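Local coordinates for DUF4785 domain-containing protein (Legionella pneumophila subsp. pneumophila, PDB 4KH9) that is of unknown function but binds calcium and is built from three domains, the central and C-terminal ones related to the E-set superfamily, at residues N42-E51 / R254-S262. Residues are numbered along the deposited sequence; the frame is centred on the assembly and turned at random.
Sequences NVRRSYGYKE and RRSGHTAFS
Two first torsions bring Y49 and R254 together: Y49 CG sits between the backbone N and the carbonyl carbon (chi1 68°), while R254 CG is anti to its own backbone N. R254 CG then lies over the ring face, 3.6 Å from the Y49 centroid, a CH-pi contact. A bend at chi2 carries the guanidinium across the CD2–CE2 edge of the ring, the two planes 24° apart, with CD2 over the guanidinium centre. E51 meets that guanidinium edge-on, forming a salt bridge in which E51 OE1 is 3.1 Å from R254 NH2; NH1 adds a weak bond to the same oxygen. OE1 lies in the guanidinium plane, while NH2 stands well above the carboxylate plane, the two planes being nearly perpendicular. R254 NE forms a second salt bridge, with D243 OD1 of strand 238-248.

Here the N-terminal domain meets the E-set central domain: strand 44-46 pairs with strand 163-168 and runs nearly antiparallel to strand 254-262, yet strand 48-51 crosses the latter at 79° and belongs to another sheet. At this corner S256 N donates to G48 O (3.1 Å), and S256 OG accepts a hydrogen bond from K50 N (2.9 Å). S46 OG donates to S256 O (2.6 Å) nearly in line with the carbonyl, and accepts from G48 N (3.3 Å), making an ST turn. At the far end, N42 ND2 reaches A260 O (2.9 Å) from above the carbonyl plane and also hydrogen-bonds T168 OG1 of strand 163-168.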
loop_
_atom_site.group_PDB
_atom_site.type_symbol
_atom_site.label_atom_id
_atom_site.label_comp_id
_atom_site.label_asym_id
_atom_site.label_seq_id
_atom_site.Cartn_x
_atom_site.Cartn_y
_atom_site.Cartn_z
ATOM N N ASN A 42 -5.985 0.894 6.884
ATOM C CA ASN A 42 -5.720 0.837 5.456
ATOM C C ASN A 42 -6.908 0.162 4.768
ATOM O O ASN A 42 -6.736 -0.427 3.695
ATOM C CB ASN A 42 -4.365 0.130 5.114
ATOM C CG ASN A 42 -4.231 -1.323 5.511
ATOM O OD1 ASN A 42 -5.170 -1.939 6.030
ATOM N ND2 ASN A 42 -3.036 -1.904 5.263
ATOM N N VAL A 43 -8.114 0.229 5.382
ATOM C CA VAL A 43 -9.346 -0.298 4.756
ATOM C C VAL A 43 -9.479 0.370 3.371
ATOM O O VAL A 43 -9.278 1.571 3.245
ATOM C CB VAL A 43 -10.629 -0.088 5.630
ATOM C CG1 VAL A 43 -11.911 -0.482 4.880
ATOM C CG2 VAL A 43 -10.536 -0.858 6.940
ATOM N N ARG A 44 -9.738 -0.425 2.351
ATOM C CA ARG A 44 -9.879 0.044 0.998
ATOM C C ARG A 44 -11.038 -0.680 0.323
ATOM O O ARG A 44 -11.107 -1.904 0.388
ATOM C CB ARG A 44 -8.563 -0.164 0.208
ATOM C CG ARG A 44 -7.532 0.935 0.394
ATOM C CD ARG A 44 -7.972 2.231 -0.263
ATOM N NE ARG A 44 -7.080 3.349 0.026
ATOM C CZ ARG A 44 -7.252 4.202 1.029
ATOM N NH1 ARG A 44 -8.286 4.070 1.852
ATOM N NH2 ARG A 44 -6.399 5.200 1.213
ATOM N N ARG A 45 -11.945 0.082 -0.314
ATOM C CA ARG A 45 -13.027 -0.499 -1.087
ATOM C C ARG A 45 -12.789 -0.296 -2.607
ATOM O O ARG A 45 -12.258 0.722 -3.023
ATOM C CB ARG A 45 -14.367 0.065 -0.670
ATOM C CG ARG A 45 -14.774 -0.403 0.738
ATOM C CD ARG A 45 -16.137 0.144 1.177
ATOM N NE ARG A 45 -16.100 1.541 1.588
ATOM C CZ ARG A 45 -15.826 1.947 2.820
ATOM N NH1 ARG A 45 -15.557 1.061 3.774
ATOM N NH2 ARG A 45 -15.808 3.245 3.110
ATOM N N SER A 46 -13.183 -1.280 -3.402
ATOM C CA SER A 46 -13.091 -1.310 -4.868
ATOM C C SER A 46 -14.455 -1.593 -5.446
ATOM O O SER A 46 -15.158 -2.502 -4.977
ATOM C CB SER A 46 -12.109 -2.397 -5.313
ATOM O OG SER A 46 -12.195 -2.651 -6.715
ATOM N N TYR A 47 -14.809 -0.858 -6.480
ATOM C CA TYR A 47 -16.060 -0.973 -7.214
ATOM C C TYR A 47 -15.758 -1.432 -8.643
ATOM O O TYR A 47 -16.443 -1.068 -9.583
ATOM C CB TYR A 47 -16.807 0.396 -7.208
ATOM C CG TYR A 47 -17.275 0.834 -5.830
ATOM C CD1 TYR A 47 -16.383 1.380 -4.907
ATOM C CD2 TYR A 47 -18.617 0.758 -5.474
ATOM C CE1 TYR A 47 -16.806 1.761 -3.630
ATOM C CE2 TYR A 47 -19.049 1.130 -4.204
ATOM C CZ TYR A 47 -18.145 1.651 -3.295
ATOM O OH TYR A 47 -18.585 2.026 -2.055
ATOM N N GLY A 48 -14.687 -2.168 -8.810
ATOM C CA GLY A 48 -14.307 -2.647 -10.128
ATOM C C GLY A 48 -13.230 -3.684 -10.018
ATOM O O GLY A 48 -13.019 -4.264 -8.937
ATOM N N TYR A 49 -12.581 -3.949 -11.128
ATOM C CA TYR A 49 -11.498 -4.921 -11.159
ATOM C C TYR A 49 -10.470 -4.526 -12.220
ATOM O O TYR A 49 -10.741 -3.686 -13.093
ATOM C CB TYR A 49 -12.013 -6.362 -11.394
ATOM C CG TYR A 49 -12.594 -6.608 -12.782
ATOM C CD1 TYR A 49 -13.941 -6.362 -13.052
ATOM C CD2 TYR A 49 -11.809 -7.145 -13.805
ATOM C CE1 TYR A 49 -14.491 -6.634 -14.306
ATOM C CE2 TYR A 49 -12.337 -7.381 -15.073
ATOM C CZ TYR A 49 -13.684 -7.132 -15.314
ATOM O OH TYR A 49 -14.227 -7.426 -16.540
ATOM N N LYS A 50 -9.288 -5.164 -12.142
ATOM C CA LYS A 50 -8.194 -4.958 -13.088
ATOM C C LYS A 50 -7.620 -6.279 -13.424
ATOM O O LYS A 50 -7.517 -7.120 -12.530
ATOM C CB LYS A 50 -7.077 -4.026 -12.533
ATOM C CG LYS A 50 -7.467 -2.571 -12.351
ATOM C CD LYS A 50 -6.298 -1.738 -11.845
ATOM C CE LYS A 50 -6.675 -0.283 -11.721
ATOM N NZ LYS A 50 -5.647 0.488 -10.974
ATOM N N GLU A 51 -7.271 -6.505 -14.700
ATOM C CA GLU A 51 -6.604 -7.744 -15.083
ATOM C C GLU A 51 -5.674 -7.538 -16.258
ATOM O O GLU A 51 -5.882 -6.648 -17.085
ATOM C CB GLU A 51 -7.585 -8.875 -15.416
ATOM C CG GLU A 51 -8.489 -8.639 -16.631
ATOM C CD GLU A 51 -9.409 -9.806 -16.933
ATOM O OE1 GLU A 51 -9.137 -10.928 -16.448
ATOM O OE2 GLU A 51 -10.380 -9.607 -17.693
ATOM N N ARG A 254 -17.288 -9.718 -10.353
ATOM C CA ARG A 254 -15.825 -9.701 -10.368
ATOM C C ARG A 254 -15.313 -8.426 -9.745
ATOM O O ARG A 254 -15.707 -7.334 -10.161
ATOM C CB ARG A 254 -15.305 -9.839 -11.813
ATOM C CG ARG A 254 -13.813 -9.686 -11.931
ATOM C CD ARG A 254 -13.068 -10.975 -12.052
ATOM N NE ARG A 254 -11.629 -10.753 -12.220
ATOM C CZ ARG A 254 -10.981 -10.784 -13.386
ATOM N NH1 ARG A 254 -11.641 -11.010 -14.518
ATOM N NH2 ARG A 254 -9.672 -10.591 -13.427
ATOM N N ARG A 255 -14.454 -8.567 -8.715
ATOM C CA ARG A 255 -13.838 -7.431 -8.063
ATOM C C ARG A 255 -12.378 -7.726 -7.758
ATOM O O ARG A 255 -12.026 -8.833 -7.374
ATOM C CB ARG A 255 -14.585 -7.045 -6.762
ATOM C CG ARG A 255 -16.006 -6.463 -6.871
ATOM C CD ARG A 255 -15.999 -5.049 -7.369
ATOM N NE ARG A 255 -17.341 -4.521 -7.653
ATOM C CZ ARG A 255 -17.933 -4.514 -8.848
ATOM N NH1 ARG A 255 -17.352 -5.096 -9.895
ATOM N NH2 ARG A 255 -19.120 -3.950 -8.998
ATOM N N SER A 256 -11.533 -6.721 -7.896
ATOM C CA SER A 256 -10.143 -6.812 -7.515
ATOM C C SER A 256 -9.838 -5.631 -6.618
ATOM O O SER A 256 -10.512 -4.604 -6.689
ATOM C CB SER A 256 -9.201 -6.907 -8.712
ATOM O OG SER A 256 -8.973 -5.627 -9.247
ATOM N N GLY A 257 -8.919 -5.823 -5.696
ATOM C CA GLY A 257 -8.596 -4.780 -4.736
ATOM C C GLY A 257 -7.156 -4.782 -4.311
ATOM O O GLY A 257 -6.457 -5.779 -4.475
ATOM N N HIS A 258 -6.745 -3.636 -3.783
ATOM C CA HIS A 258 -5.397 -3.340 -3.319
ATOM C C HIS A 258 -5.422 -2.591 -2.010
ATOM O O HIS A 258 -6.355 -1.814 -1.776
ATOM C CB HIS A 258 -4.636 -2.450 -4.343
ATOM C CG HIS A 258 -4.493 -2.962 -5.747
ATOM N ND1 HIS A 258 -3.329 -3.576 -6.180
ATOM C CD2 HIS A 258 -5.326 -2.818 -6.801
ATOM C CE1 HIS A 258 -3.512 -3.829 -7.469
ATOM N NE2 HIS A 258 -4.698 -3.387 -7.886
ATOM N N THR A 259 -4.372 -2.723 -1.207
ATOM C CA THR A 259 -4.176 -1.886 -0.028
ATOM C C THR A 259 -2.667 -1.908 0.267
ATOM O O THR A 259 -1.967 -2.882 -0.022
ATOM C CB THR A 259 -5.077 -2.153 1.187
ATOM O OG1 THR A 259 -5.059 -0.923 1.935
ATOM C CG2 THR A 259 -4.617 -3.349 2.051
ATOM N N ALA A 260 -2.166 -0.765 0.731
ATOM C CA ALA A 260 -0.754 -0.555 1.002
ATOM C C ALA A 260 -0.426 -0.801 2.464
ATOM O O ALA A 260 -1.237 -0.562 3.360
ATOM C CB ALA A 260 -0.353 0.874 0.620
ATOM N N PHE A 261 0.801 -1.236 2.699
ATOM C CA PHE A 261 1.330 -1.398 4.045
ATOM C C PHE A 261 2.830 -1.178 3.965
ATOM O O PHE A 261 3.430 -1.320 2.895
ATOM C CB PHE A 261 0.955 -2.757 4.685
ATOM C CG PHE A 261 1.495 -3.983 3.992
ATOM C CD1 PHE A 261 0.756 -4.622 2.985
ATOM C CD2 PHE A 261 2.711 -4.538 4.385
ATOM C CE1 PHE A 261 1.239 -5.775 2.365
ATOM C CE2 PHE A 261 3.187 -5.704 3.783
ATOM C CZ PHE A 261 2.442 -6.322 2.781
ATOM N N SER A 262 3.413 -0.745 5.077
ATOM C CA SER A 262 4.854 -0.476 5.161
ATOM C C SER A 262 5.564 -1.671 5.765
ATOM O O SER A 262 5.011 -2.345 6.634
ATOM C CB SER A 262 5.101 0.780 5.998
ATOM O OG SER A 262 6.487 1.027 6.130
#